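Local coordinates for tail spike protein gp49 (PDB 4RU4) that forms the trimeric tailspike of Pseudomonas phage LKA1 and acts as a lyase on the O-specific polysaccharide of the host bacterium, at residues B[544-549]-B[566-571]. Numbering follows the deposited sequence.
Sequences PTVQVT and NPTSAS
Two backbone amides converge on S569 OG, the side-chain oxygen of the residue whose carbonyl meets P544 across the contact. S571 N donates to S569 OG over 3.2 Å, with an N-H...O angle of 149°, and G572 N is hydrogen-bonded to the same oxygen. The bond to the amide two residues on makes this an ST turn. With chi1 at 67°, OG sits between the backbone N and the carbonyl carbon of S569, where the amides of S571 and G572 meet it, while S569 O is directed toward P544.

There the proline ring provides the partner: P544 CD lies 3.2 Å from S569 O, a close carbon-to-oxygen approach, whereas P544 CG stands back at 4.1 Å. The ring is thus met at its CD corner, and P544 CD also lies 4.2 Å from A570 CA. The ring also packs on A597 and I599 of strand 590-600.

Further along, the contact is purely methyl to methyl, V546 CG2 lying 4.1 Å from T568 CG2. Each of these methyls is anti to its own carbonyl carbon, and the two side chains pass alongside in opposite directions. T568 OG1 takes a different course, to a hydrogen bond with D552 OD2 of a second subunit; T568 thus meets the buried V546 with its methyl and binds a neighbouring subunit with its hydroxyl.

The two segments bury 143 Å² between them. Strand 545-551 pairs with 590-600, whereas 562-568 pairs with 572-578 through the turn at 569-571, so the contact joins two separate sheets, as in the beta-sandwich of an Ig-like domain.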
loop_
_atom_site.group_PDB
_atom_site.type_symbol
_atom_site.label_atom_id
_atom_site.label_comp_id
_atom_site.label_asym_id
_atom_site.label_seq_id
_atom_site.Cartn_x
_atom_site.Cartn_y
_atom_site.Cartn_z
ATOM N N PRO B 544 0.065 20.120 -32.871
ATOM C CA PRO B 544 -0.274 20.569 -31.527
ATOM C C PRO B 544 -0.695 22.040 -31.513
ATOM O O PRO B 544 -0.564 22.750 -32.527
ATOM C CB PRO B 544 1.045 20.388 -30.777
ATOM C CG PRO B 544 2.113 20.600 -31.868
ATOM C CD PRO B 544 1.516 19.919 -33.061
ATOM N N THR B 545 -1.241 22.470 -30.382
ATOM C CA THR B 545 -1.552 23.876 -30.154
ATOM C C THR B 545 -0.263 24.589 -29.802
ATOM O O THR B 545 0.377 24.248 -28.823
ATOM C CB THR B 545 -2.584 23.993 -29.020
ATOM O OG1 THR B 545 -3.737 23.209 -29.386
ATOM C CG2 THR B 545 -3.039 25.442 -28.782
ATOM N N VAL B 546 0.124 25.555 -30.633
ATOM C CA VAL B 546 1.434 26.210 -30.536
ATOM C C VAL B 546 1.321 27.688 -30.132
ATOM O O VAL B 546 0.479 28.420 -30.678
ATOM C CB VAL B 546 2.147 26.125 -31.924
ATOM C CG1 VAL B 546 3.465 26.918 -31.933
ATOM C CG2 VAL B 546 2.390 24.636 -32.293
ATOM N N GLN B 547 2.156 28.126 -29.188
ATOM C CA GLN B 547 2.315 29.563 -28.907
ATOM C C GLN B 547 3.719 30.031 -29.233
ATOM O O GLN B 547 4.688 29.292 -29.053
ATOM C CB GLN B 547 2.016 29.867 -27.429
ATOM C CG GLN B 547 0.692 29.279 -26.945
ATOM C CD GLN B 547 -0.510 29.941 -27.600
ATOM O OE1 GLN B 547 -0.439 31.087 -28.052
ATOM N NE2 GLN B 547 -1.632 29.230 -27.624
ATOM N N VAL B 548 3.833 31.252 -29.745
ATOM C CA VAL B 548 5.131 31.867 -29.938
ATOM C C VAL B 548 5.066 33.324 -29.466
ATOM O O VAL B 548 4.144 34.057 -29.823
ATOM C CB VAL B 548 5.577 31.835 -31.430
ATOM C CG1 VAL B 548 7.050 32.269 -31.553
ATOM C CG2 VAL B 548 5.376 30.447 -32.058
ATOM N N THR B 549 6.053 33.735 -28.682
ATOM C CA THR B 549 6.161 35.113 -28.228
ATOM C C THR B 549 7.597 35.597 -28.383
ATOM O O THR B 549 8.539 34.840 -28.137
ATOM C CB THR B 549 5.708 35.233 -26.742
ATOM O OG1 THR B 549 4.309 34.923 -26.645
ATOM C CG2 THR B 549 5.967 36.632 -26.178
ATOM N N ASN B 566 4.897 29.008 -38.988
ATOM C CA ASN B 566 4.338 28.632 -40.286
ATOM C C ASN B 566 5.399 27.941 -41.097
ATOM O O ASN B 566 6.368 28.589 -41.436
ATOM C CB ASN B 566 3.873 29.876 -41.072
ATOM C CG ASN B 566 3.175 29.502 -42.382
ATOM O OD1 ASN B 566 2.684 28.374 -42.530
ATOM N ND2 ASN B 566 3.095 30.442 -43.320
ATOM N N PRO B 567 5.231 26.630 -41.389
ATOM C CA PRO B 567 4.069 25.825 -40.952
ATOM C C PRO B 567 4.223 25.230 -39.546
ATOM O O PRO B 567 5.260 25.467 -38.896
ATOM C CB PRO B 567 4.068 24.667 -41.939
ATOM C CG PRO B 567 5.573 24.445 -42.213
ATOM C CD PRO B 567 6.134 25.861 -42.279
ATOM N N THR B 568 3.190 24.494 -39.106
ATOM C CA THR B 568 3.256 23.622 -37.947
ATOM C C THR B 568 2.822 22.249 -38.423
ATOM O O THR B 568 2.126 22.117 -39.439
ATOM C CB THR B 568 2.331 24.068 -36.760
ATOM O OG1 THR B 568 0.964 24.044 -37.175
ATOM C CG2 THR B 568 2.669 25.499 -36.265
ATOM N N SER B 569 3.244 21.226 -37.692
ATOM C CA SER B 569 2.841 19.866 -38.004
ATOM C C SER B 569 2.969 19.085 -36.725
ATOM O O SER B 569 3.324 19.640 -35.702
ATOM C CB SER B 569 3.764 19.255 -39.057
ATOM O OG SER B 569 5.053 19.087 -38.508
ATOM N N ALA B 570 2.713 17.785 -36.790
ATOM C CA ALA B 570 2.848 16.927 -35.623
ATOM C C ALA B 570 4.289 16.819 -35.135
ATOM O O ALA B 570 4.528 16.534 -33.960
ATOM C CB ALA B 570 2.286 15.516 -35.924
ATOM N N SER B 571 5.256 17.043 -36.023
ATOM C CA SER B 571 6.634 16.799 -35.628
ATOM C C SER B 571 7.462 18.057 -35.413
ATOM O O SER B 571 8.582 17.978 -34.904
ATOM C CB SER B 571 7.324 15.918 -36.673
ATOM O OG SER B 571 7.333 16.576 -37.919
#